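Chitinase (Paenibacillus sp. FPU-7, PDB 5GZT) probably hydrolyses internal beta-1,4 linkages between N-acetylglucosamine units of chitin and chitodextrins, as a glycoside hydrolase with two family 18 domains. Local coordinates at residues P20-A25 with K41-D46; V67-S72 with P84-N89; Y936-I941 with Y961-S966. All coordinates share one frame; numbering follows the deposited sequence.

Contact 1. Residues P20-A25 with K41-D46. With NA (sodium ion), chain C; FMT (formic acid), chain K.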
loop_
_atom_site.group_PDB
_atom_site.type_symbol
_atom_site.label_atom_id
_atom_site.label_comp_id
_atom_site.label_asym_id
_atom_site.label_seq_id
_atom_site.Cartn_x
_atom_site.Cartn_y
_atom_site.Cartn_z
ATOM N N PRO B 20 -71.950 13.782 27.934
ATOM C CA PRO B 20 -71.348 12.694 27.203
ATOM C C PRO B 20 -71.751 11.273 27.640
ATOM O O PRO B 20 -72.007 11.031 28.809
ATOM C CB PRO B 20 -69.827 12.929 27.409
ATOM C CG PRO B 20 -69.709 13.807 28.599
ATOM C CD PRO B 20 -70.953 14.644 28.608
ATOM N N VAL B 21 -71.795 10.367 26.672
ATOM C CA VAL B 21 -71.683 8.956 26.923
ATOM C C VAL B 21 -70.220 8.611 27.051
ATOM O O VAL B 21 -69.415 8.993 26.178
ATOM C CB VAL B 21 -72.180 8.090 25.726
ATOM C CG1 VAL B 21 -71.944 6.603 25.998
ATOM C CG2 VAL B 21 -73.642 8.354 25.459
ATOM N N ARG B 22 -69.874 7.835 28.078
ATOM C CA ARG B 22 -68.557 7.195 28.125
ATOM C C ARG B 22 -68.645 5.825 27.429
ATOM O O ARG B 22 -69.555 5.056 27.698
ATOM C CB ARG B 22 -68.059 7.111 29.568
ATOM C CG ARG B 22 -66.666 6.557 29.756
ATOM C CD ARG B 22 -66.229 6.738 31.205
ATOM N NE ARG B 22 -66.943 5.771 32.063
ATOM C CZ ARG B 22 -66.479 4.574 32.437
ATOM N NH1 ARG B 22 -65.261 4.146 32.076
ATOM N NH2 ARG B 22 -67.241 3.795 33.185
ATOM N N ILE B 23 -67.735 5.552 26.494
ATOM C CA ILE B 23 -67.687 4.284 25.798
ATOM C C ILE B 23 -66.356 3.674 26.086
ATOM O O ILE B 23 -65.341 4.291 25.837
ATOM C CB ILE B 23 -67.889 4.420 24.257
ATOM C CG1 ILE B 23 -69.232 5.083 23.966
ATOM C CG2 ILE B 23 -67.801 3.050 23.572
ATOM C CD1 ILE B 23 -69.529 5.348 22.493
ATOM N N VAL B 24 -66.359 2.440 26.592
ATOM C CA VAL B 24 -65.157 1.814 27.007
ATOM C C VAL B 24 -64.936 0.567 26.176
ATOM O O VAL B 24 -65.895 -0.050 25.742
ATOM C CB VAL B 24 -65.188 1.466 28.517
ATOM C CG1 VAL B 24 -63.786 1.116 28.989
ATOM C CG2 VAL B 24 -65.721 2.630 29.316
ATOM N N ALA B 25 -63.668 0.227 25.959
ATOM C CA ALA B 25 -63.271 -0.946 25.249
ATOM C C ALA B 25 -62.299 -1.718 26.144
ATOM O O ALA B 25 -61.189 -1.174 26.511
ATOM C CB ALA B 25 -62.592 -0.550 23.935
ATOM N N LYS B 41 -66.973 10.159 25.487
ATOM C CA LYS B 41 -65.639 9.880 25.979
ATOM C C LYS B 41 -65.261 8.459 25.615
ATOM O O LYS B 41 -65.895 7.522 26.081
ATOM C CB LYS B 41 -65.572 10.157 27.482
ATOM C CG LYS B 41 -64.284 9.744 28.191
ATOM C CD LYS B 41 -64.202 10.494 29.520
ATOM C CE LYS B 41 -63.221 9.898 30.498
ATOM N NZ LYS B 41 -61.934 9.481 29.895
ATOM N N LEU B 42 -64.264 8.289 24.744
ATOM C CA LEU B 42 -63.764 6.965 24.403
ATOM C C LEU B 42 -62.680 6.699 25.392
ATOM O O LEU B 42 -61.852 7.598 25.707
ATOM C CB LEU B 42 -63.208 6.873 22.980
ATOM C CG LEU B 42 -64.150 7.378 21.874
ATOM C CD1 LEU B 42 -63.660 6.987 20.481
ATOM C CD2 LEU B 42 -65.601 6.932 22.031
ATOM N N GLU B 43 -62.718 5.470 25.907
ATOM C CA GLU B 43 -61.745 4.972 26.857
ATOM C C GLU B 43 -61.352 3.536 26.541
ATOM O O GLU B 43 -62.192 2.710 26.209
ATOM C CB GLU B 43 -62.399 5.056 28.217
ATOM C CG GLU B 43 -61.496 4.813 29.394
ATOM C CD GLU B 43 -61.980 5.567 30.635
ATOM O OE1 GLU B 43 -63.219 5.828 30.773
ATOM O OE2 GLU B 43 -61.077 5.882 31.460
ATOM N N GLU B 44 -60.068 3.243 26.642
ATOM C CA GLU B 44 -59.579 1.925 26.442
ATOM C C GLU B 44 -58.963 1.489 27.771
ATOM O O GLU B 44 -57.910 2.016 28.174
ATOM C CB GLU B 44 -58.528 1.875 25.334
ATOM C CG GLU B 44 -59.052 2.167 23.906
ATOM C CD GLU B 44 -57.979 1.868 22.835
ATOM O OE1 GLU B 44 -56.751 2.059 23.117
ATOM O OE2 GLU B 44 -58.346 1.401 21.718
ATOM N N THR B 45 -59.602 0.509 28.425
ATOM C CA THR B 45 -59.085 -0.044 29.705
ATOM C C THR B 45 -58.807 -1.565 29.689
ATOM O O THR B 45 -59.660 -2.364 29.236
ATOM C CB THR B 45 -60.027 0.230 30.882
ATOM O OG1 THR B 45 -60.704 1.472 30.699
ATOM C CG2 THR B 45 -59.226 0.263 32.210
ATOM N N ASP B 46 -57.617 -1.934 30.207
ATOM C CA ASP B 46 -57.160 -3.321 30.278
ATOM C C ASP B 46 -57.416 -3.911 28.902
ATOM O O ASP B 46 -58.311 -4.738 28.731
ATOM C CB ASP B 46 -57.905 -4.106 31.399
ATOM C CG ASP B 46 -57.481 -3.675 32.832
ATOM O OD1 ASP B 46 -56.241 -3.623 33.117
ATOM O OD2 ASP B 46 -58.399 -3.405 33.662
HETATM NA NA NA C . -56.688 1.363 19.909
HETATM C C FMT K . -59.084 9.673 31.807
HETATM O O1 FMT K . -60.060 10.347 31.435
HETATM O O2 FMT K . -58.230 9.074 30.945
#
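Arg22 and Glu43, offset by two residues in the register of neighbouring parallel strands and on the same face of the sheet, form a salt bridge in which the acid is approached from above its carboxylate plane. Arg22 NH1 lies 2.9 Å from Glu43 OE1 in a nearly straight bond, with the oxygen close to the guanidinium plane and the two flat groups almost perpendicular (89°). Arg22 reaches that oxygen because its chain runs out with CG opposite the backbone N and then bends at chi3 (74°), which also lays CD 3.2 Å from Glu43 OE1. Lys41 makes a longer, weaker pairing with the same carboxylate, while its NZ donates to formic acid O1 at 2.6 Å. Beneath the charges runs a regular parallel ladder: Ile23 N gives to Lys41 O at 2.7 Å, and Glu43 N returns a bond to Ile23 O. On the face that carries Ile23 and Ala25, Leu42 CD2 packs on Ile23 CB at 4.1 Å, and Glu44 OE2 binds the sodium ion at 2.5 Å together with the carbonyls of Thr50, Phe52 and Ser72. The guanidinium of Arg22 also bonds to the backbone of another protein chain. Strand 2-5 borders 21-27 and strand 67-70 borders 40-47, so the pair lies inside a stack of parallel strands, the repeating wall of a beta-solenoid.

Contact 2. Residues V67-S72 with P84-N89. With NA (sodium ion), chain C; FMT (formic acid), chain K.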
loop_
_atom_site.group_PDB
_atom_site.type_symbol
_atom_site.label_atom_id
_atom_site.label_comp_id
_atom_site.label_asym_id
_atom_site.label_seq_id
_atom_site.Cartn_x
_atom_site.Cartn_y
_atom_site.Cartn_z
ATOM N N VAL B 67 -65.896 16.288 23.928
ATOM C CA VAL B 67 -65.396 15.119 23.216
ATOM C C VAL B 67 -64.068 14.801 23.822
ATOM O O VAL B 67 -63.149 15.626 23.751
ATOM C CB VAL B 67 -65.247 15.419 21.688
ATOM C CG1 VAL B 67 -64.615 14.223 20.971
ATOM C CG2 VAL B 67 -66.620 15.774 21.085
ATOM N N THR B 68 -63.941 13.633 24.429
ATOM C CA THR B 68 -62.636 13.269 24.969
ATOM C C THR B 68 -62.218 11.860 24.700
ATOM O O THR B 68 -63.035 10.983 24.660
ATOM C CB THR B 68 -62.362 13.789 26.426
ATOM O OG1 THR B 68 -61.668 12.845 27.245
ATOM C CG2 THR B 68 -63.500 14.323 27.081
ATOM N N LEU B 69 -60.904 11.683 24.520
ATOM C CA LEU B 69 -60.280 10.445 24.070
ATOM C C LEU B 69 -59.216 10.022 25.059
ATOM O O LEU B 69 -58.370 10.848 25.487
ATOM C CB LEU B 69 -59.591 10.639 22.676
ATOM C CG LEU B 69 -60.435 10.498 21.384
ATOM C CD1 LEU B 69 -61.831 11.066 21.478
ATOM C CD2 LEU B 69 -59.718 11.063 20.142
ATOM N N SER B 70 -59.233 8.723 25.357
ATOM C CA SER B 70 -58.189 8.032 26.127
ATOM C C SER B 70 -57.994 6.719 25.491
ATOM O O SER B 70 -58.944 5.979 25.382
ATOM C CB SER B 70 -58.591 7.811 27.604
ATOM O OG SER B 70 -58.844 9.083 28.176
ATOM N N GLY B 71 -56.758 6.416 25.125
ATOM C CA GLY B 71 -56.464 5.232 24.366
ATOM C C GLY B 71 -55.432 5.480 23.283
ATOM O O GLY B 71 -54.833 6.565 23.213
ATOM N N SER B 72 -55.239 4.445 22.461
ATOM C CA SER B 72 -54.241 4.419 21.351
ATOM C C SER B 72 -55.008 4.504 20.054
ATOM O O SER B 72 -55.761 3.585 19.763
ATOM C CB SER B 72 -53.419 3.140 21.349
ATOM O OG SER B 72 -52.300 3.264 20.492
ATOM N N PRO B 84 -65.021 23.387 17.579
ATOM C CA PRO B 84 -64.833 22.134 18.253
ATOM C C PRO B 84 -63.654 22.214 19.254
ATOM O O PRO B 84 -62.719 22.938 19.003
ATOM C CB PRO B 84 -64.549 21.155 17.102
ATOM C CG PRO B 84 -63.955 21.984 16.001
ATOM C CD PRO B 84 -64.492 23.365 16.186
ATOM N N GLN B 85 -63.785 21.517 20.383
ATOM C CA GLN B 85 -62.691 21.182 21.256
ATOM C C GLN B 85 -62.585 19.678 21.352
ATOM O O GLN B 85 -63.578 19.016 21.654
ATOM C CB GLN B 85 -62.919 21.726 22.655
ATOM C CG GLN B 85 -61.748 21.422 23.605
ATOM C CD GLN B 85 -61.788 22.329 24.821
ATOM O OE1 GLN B 85 -62.046 23.541 24.713
ATOM N NE2 GLN B 85 -61.552 21.759 25.988
ATOM N N LEU B 86 -61.357 19.167 21.145
ATOM C CA LEU B 86 -60.970 17.766 21.344
ATOM C C LEU B 86 -60.080 17.734 22.582
ATOM O O LEU B 86 -59.010 18.423 22.646
ATOM C CB LEU B 86 -60.233 17.196 20.122
ATOM C CG LEU B 86 -59.725 15.788 20.283
ATOM C CD1 LEU B 86 -60.908 14.866 20.419
ATOM C CD2 LEU B 86 -58.829 15.289 19.194
ATOM N N ASN B 87 -60.545 16.982 23.588
ATOM C CA ASN B 87 -59.715 16.660 24.780
ATOM C C ASN B 87 -59.101 15.312 24.575
ATOM O O ASN B 87 -59.820 14.332 24.353
ATOM C CB ASN B 87 -60.544 16.647 26.087
ATOM C CG ASN B 87 -60.649 18.025 26.700
ATOM O OD1 ASN B 87 -59.883 18.436 27.632
ATOM N ND2 ASN B 87 -61.533 18.773 26.142
ATOM N N VAL B 88 -57.786 15.231 24.700
ATOM C CA VAL B 88 -57.135 13.966 24.680
ATOM C C VAL B 88 -56.500 13.850 26.063
ATOM O O VAL B 88 -55.564 14.577 26.423
ATOM C CB VAL B 88 -56.095 13.871 23.581
ATOM C CG1 VAL B 88 -55.608 12.410 23.479
ATOM C CG2 VAL B 88 -56.680 14.395 22.249
ATOM N N ASN B 89 -57.009 12.897 26.815
ATOM C CA ASN B 89 -56.692 12.751 28.241
ATOM C C ASN B 89 -55.603 11.772 28.526
ATOM O O ASN B 89 -54.952 11.886 29.582
ATOM C CB ASN B 89 -57.957 12.331 28.983
ATOM C CG ASN B 89 -58.855 13.483 29.276
ATOM O OD1 ASN B 89 -58.686 14.601 28.774
ATOM N ND2 ASN B 89 -59.788 13.241 30.165
HETATM NA NA NA C . -56.688 1.363 19.909
HETATM C C FMT K . -59.084 9.673 31.807
HETATM O O1 FMT K . -60.060 10.347 31.435
HETATM O O2 FMT K . -58.230 9.074 30.945
HETATM O O HOH W 1 -64.632 18.946 24.266
#
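Parallel strands 67-70 and 85-89 are successive rungs on one wall of a beta-solenoid, the stacked-coil architecture of the N-terminal region. Three backbone bonds join them: Asn87 N to Val67 O, Leu69 N to Asn87 O, and Asn89 N to Leu69 O at 2.8 Å. At the start of the pair a water accepts from Val67 N and donates to Gln85 O, bridging the two strands. Leu86 holds the apolar face together. With its CG trans to the backbone N (chi1 176°), its methyl CD1 stands 3.8 Å from Val67 CG1 and 4.0 Å from Leu69 CD2, the two leucine side chains crossing at about a right angle. Val76 of strand 72-78, on another wall of the coil, packs against both leucines. The other face is polar and closely set, Thr68 CB lying 3.4 Å from Asn87 CB. Farther along, Ser70 OG donates to formic acid O2 at 2.8 Å, and Asn89 ND2 reaches formic acid O1 at 3.2 Å in an almost straight bond (178°); Lys41 also binds this molecule. The chain turns a corner at Gly71, whose backbone angles would jam a side chain against the preceding carbonyl, and Ser72 O then meets the sodium ion at 2.4 Å. One pair of rungs thus divides its chemistry: aliphatic groups face the coil interior, while hydroxyl and amide donors gather round a small acid, probably bound as formate, and a carbonyl just past the corner binds a cation.

Contact 3. Residues Y936-I941 with Y961-S966. With PO4 (phosphate ion), chain D.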
loop_
_atom_site.group_PDB
_atom_site.type_symbol
_atom_site.label_atom_id
_atom_site.label_comp_id
_atom_site.label_asym_id
_atom_site.label_seq_id
_atom_site.Cartn_x
_atom_site.Cartn_y
_atom_site.Cartn_z
ATOM N N TYR B 936 56.064 6.199 -18.633
ATOM C CA TYR B 936 54.885 6.525 -17.845
ATOM C C TYR B 936 54.837 5.479 -16.755
ATOM O O TYR B 936 54.926 4.243 -17.062
ATOM C CB TYR B 936 53.617 6.451 -18.712
ATOM C CG TYR B 936 52.404 6.707 -17.798
ATOM C CD1 TYR B 936 52.117 8.028 -17.363
ATOM C CD2 TYR B 936 51.607 5.666 -17.387
ATOM C CE1 TYR B 936 51.049 8.315 -16.511
ATOM C CE2 TYR B 936 50.483 5.902 -16.541
ATOM C CZ TYR B 936 50.243 7.219 -16.089
ATOM O OH TYR B 936 49.212 7.445 -15.266
ATOM N N TYR B 937 54.631 5.931 -15.504
ATOM C CA TYR B 937 54.395 5.016 -14.405
ATOM C C TYR B 937 52.942 5.126 -13.899
ATOM O O TYR B 937 52.438 6.217 -13.688
ATOM C CB TYR B 937 55.342 5.312 -13.230
ATOM C CG TYR B 937 56.813 5.097 -13.644
ATOM C CD1 TYR B 937 57.369 3.801 -13.656
ATOM C CD2 TYR B 937 57.654 6.156 -13.878
ATOM C CE1 TYR B 937 58.687 3.560 -13.969
ATOM C CE2 TYR B 937 59.019 5.915 -14.270
ATOM C CZ TYR B 937 59.528 4.614 -14.270
ATOM O OH TYR B 937 60.879 4.317 -14.664
ATOM N N GLU B 938 52.303 3.968 -13.685
ATOM C CA GLU B 938 50.924 3.908 -13.198
ATOM C C GLU B 938 50.912 4.056 -11.714
ATOM O O GLU B 938 51.863 3.649 -11.009
ATOM C CB GLU B 938 50.274 2.526 -13.553
ATOM C CG GLU B 938 49.957 2.323 -15.026
ATOM C CD GLU B 938 49.161 1.047 -15.283
ATOM O OE1 GLU B 938 48.971 0.258 -14.367
ATOM O OE2 GLU B 938 48.675 0.887 -16.460
ATOM N N LEU B 939 49.806 4.565 -11.228
ATOM C CA LEU B 939 49.427 4.545 -9.815
ATOM C C LEU B 939 47.994 4.013 -9.698
ATOM O O LEU B 939 47.103 4.552 -10.365
ATOM C CB LEU B 939 49.504 5.950 -9.237
ATOM C CG LEU B 939 49.114 6.129 -7.764
ATOM C CD1 LEU B 939 50.123 5.401 -6.900
ATOM C CD2 LEU B 939 49.110 7.589 -7.349
ATOM N N ALA B 940 47.759 2.977 -8.883
ATOM C CA ALA B 940 46.432 2.446 -8.723
ATOM C C ALA B 940 46.246 2.144 -7.246
ATOM O O ALA B 940 47.194 2.245 -6.492
ATOM C CB ALA B 940 46.307 1.167 -9.531
ATOM N N ILE B 941 45.027 1.829 -6.853
ATOM C CA ILE B 941 44.760 1.251 -5.558
ATOM C C ILE B 941 43.877 0.061 -5.714
ATOM O O ILE B 941 43.276 -0.146 -6.795
ATOM C CB ILE B 941 43.997 2.191 -4.626
ATOM C CG1 ILE B 941 42.589 2.536 -5.207
ATOM C CG2 ILE B 941 44.767 3.476 -4.507
ATOM C CD1 ILE B 941 41.810 3.451 -4.211
ATOM N N TYR B 961 44.083 11.051 -9.590
ATOM C CA TYR B 961 45.496 10.646 -9.417
ATOM C C TYR B 961 45.767 9.216 -9.895
ATOM O O TYR B 961 46.914 8.829 -9.867
ATOM C CB TYR B 961 45.772 10.732 -7.897
ATOM C CG TYR B 961 45.516 12.145 -7.342
ATOM C CD1 TYR B 961 46.069 13.274 -7.930
ATOM C CD2 TYR B 961 44.687 12.344 -6.242
ATOM C CE1 TYR B 961 45.828 14.558 -7.432
ATOM C CE2 TYR B 961 44.410 13.655 -5.738
ATOM C CZ TYR B 961 44.990 14.724 -6.334
ATOM O OH TYR B 961 44.736 15.980 -5.818
ATOM N N LEU B 962 44.691 8.431 -10.181
ATOM C CA LEU B 962 44.738 7.021 -10.354
ATOM C C LEU B 962 44.542 6.574 -11.778
ATOM O O LEU B 962 43.720 7.130 -12.504
ATOM C CB LEU B 962 43.664 6.316 -9.513
ATOM C CG LEU B 962 43.889 6.572 -7.983
ATOM C CD1 LEU B 962 42.770 5.904 -7.223
ATOM C CD2 LEU B 962 45.212 6.077 -7.502
ATOM N N ASP B 963 45.286 5.574 -12.236
ATOM C CA ASP B 963 44.970 4.942 -13.485
ATOM C C ASP B 963 43.667 4.135 -13.386
ATOM O O ASP B 963 42.902 4.101 -14.298
ATOM C CB ASP B 963 46.133 4.069 -13.939
ATOM C CG ASP B 963 47.310 4.901 -14.358
ATOM O OD1 ASP B 963 48.028 5.376 -13.475
ATOM O OD2 ASP B 963 47.472 5.169 -15.556
ATOM N N TYR B 964 43.423 3.489 -12.260
ATOM C CA TYR B 964 42.185 2.763 -12.027
ATOM C C TYR B 964 42.181 2.409 -10.546
ATOM O O TYR B 964 43.265 2.489 -9.852
ATOM C CB TYR B 964 42.074 1.474 -12.937
ATOM C CG TYR B 964 43.404 0.721 -13.014
ATOM C CD1 TYR B 964 43.721 -0.227 -12.094
ATOM C CD2 TYR B 964 44.343 1.013 -13.945
ATOM C CE1 TYR B 964 44.969 -0.832 -12.083
ATOM C CE2 TYR B 964 45.553 0.342 -13.980
ATOM C CZ TYR B 964 45.871 -0.556 -13.054
ATOM O OH TYR B 964 47.123 -1.204 -13.002
ATOM N N MET B 965 41.015 1.955 -10.080
ATOM C CA MET B 965 40.796 1.328 -8.760
ATOM C C MET B 965 40.456 -0.119 -9.031
ATOM O O MET B 965 39.519 -0.347 -9.799
ATOM C CB MET B 965 39.605 1.988 -8.049
ATOM C CG MET B 965 39.790 3.479 -7.905
ATOM S SD MET B 965 38.310 4.099 -7.115
ATOM C CE MET B 965 38.711 5.831 -7.130
ATOM N N SER B 966 41.176 -1.073 -8.443
ATOM C CA SER B 966 40.871 -2.491 -8.565
ATOM C C SER B 966 39.887 -2.791 -7.459
ATOM O O SER B 966 40.287 -2.818 -6.267
ATOM C CB SER B 966 42.146 -3.337 -8.455
ATOM O OG SER B 966 42.999 -3.154 -9.584
HETATM P P PO4 D . 62.049 1.113 -13.932
HETATM O O1 PO4 D . 61.228 0.922 -12.646
HETATM O O2 PO4 D . 63.151 1.961 -13.429
HETATM O O3 PO4 D . 62.437 -0.212 -14.384
HETATM O O4 PO4 D . 61.258 1.904 -14.994
HETATM O O HOH W 2 47.085 2.754 -17.318
#
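The ring of Tyr936 meets the carboxylate of Asp963 at its edge, the two planes 67° apart, and Tyr936 OH donates to the syn lone pair of Asp963 OD2 at 2.9 Å; the Tyr937 ring, turned away from this pair, has a phosphate oxygen at its edge. The carboxylates of Glu938 and Asp963 are stacked, 27° from parallel, and a water donates to Glu938 OE2 and Asp963 OD2. Tyr964 also presents an edge, its OH giving a 2.7 Å bond to Glu938 OE1; its CG sits between backbone N and carbonyl carbon (chi1 42°), which brings the ring back toward the neighbouring strand, where CE1 touches Ala940 CB at 3.5 Å. Asp963 OD1 accepts from Leu939 N at 3.0 Å, and Asp963 N returns a bond to Leu939 O. An alanine in place of this aspartate is likely to deprive Leu939 N and the Tyr936 hydroxyl of their acceptor, leaving that ring freer to turn. Leu962 CD1 lies 3.9 Å from Ile941 CG1, on the side where helix 955-958 packs. In this family 18 barrel, strands 938-943 and 964-967 are parallel neighbours. Two acids set so close would tend to raise each other's proton affinity, yet hydroxyl, amide and water donors, with His790 on Glu938, can offset that cost.

Overall arrangement
Contacts 1 and 2 illustrate how a solenoid grows by repetition: their centres are 11 Å apart in one parallel sheet, where strands 40-47 and 67-70 are neighbours and Leu42 O probably accepts a hydrogen bond from Ser70 N. They also share two bound groups, since both reach the sodium ion and the formic acid molecule. Contact 3 follows much later in the chain, on the opposite side of the chain's centre, about 118 Å from contact 1 and 112 Å from contact 2 between centres. It belongs to the second family 18 barrel. Parallel strand pairing therefore serves two architectures in this elongated protein, an N-terminal coil and a distant hydrolase barrel, and contact 3 does not touch contact 1 or contact 2.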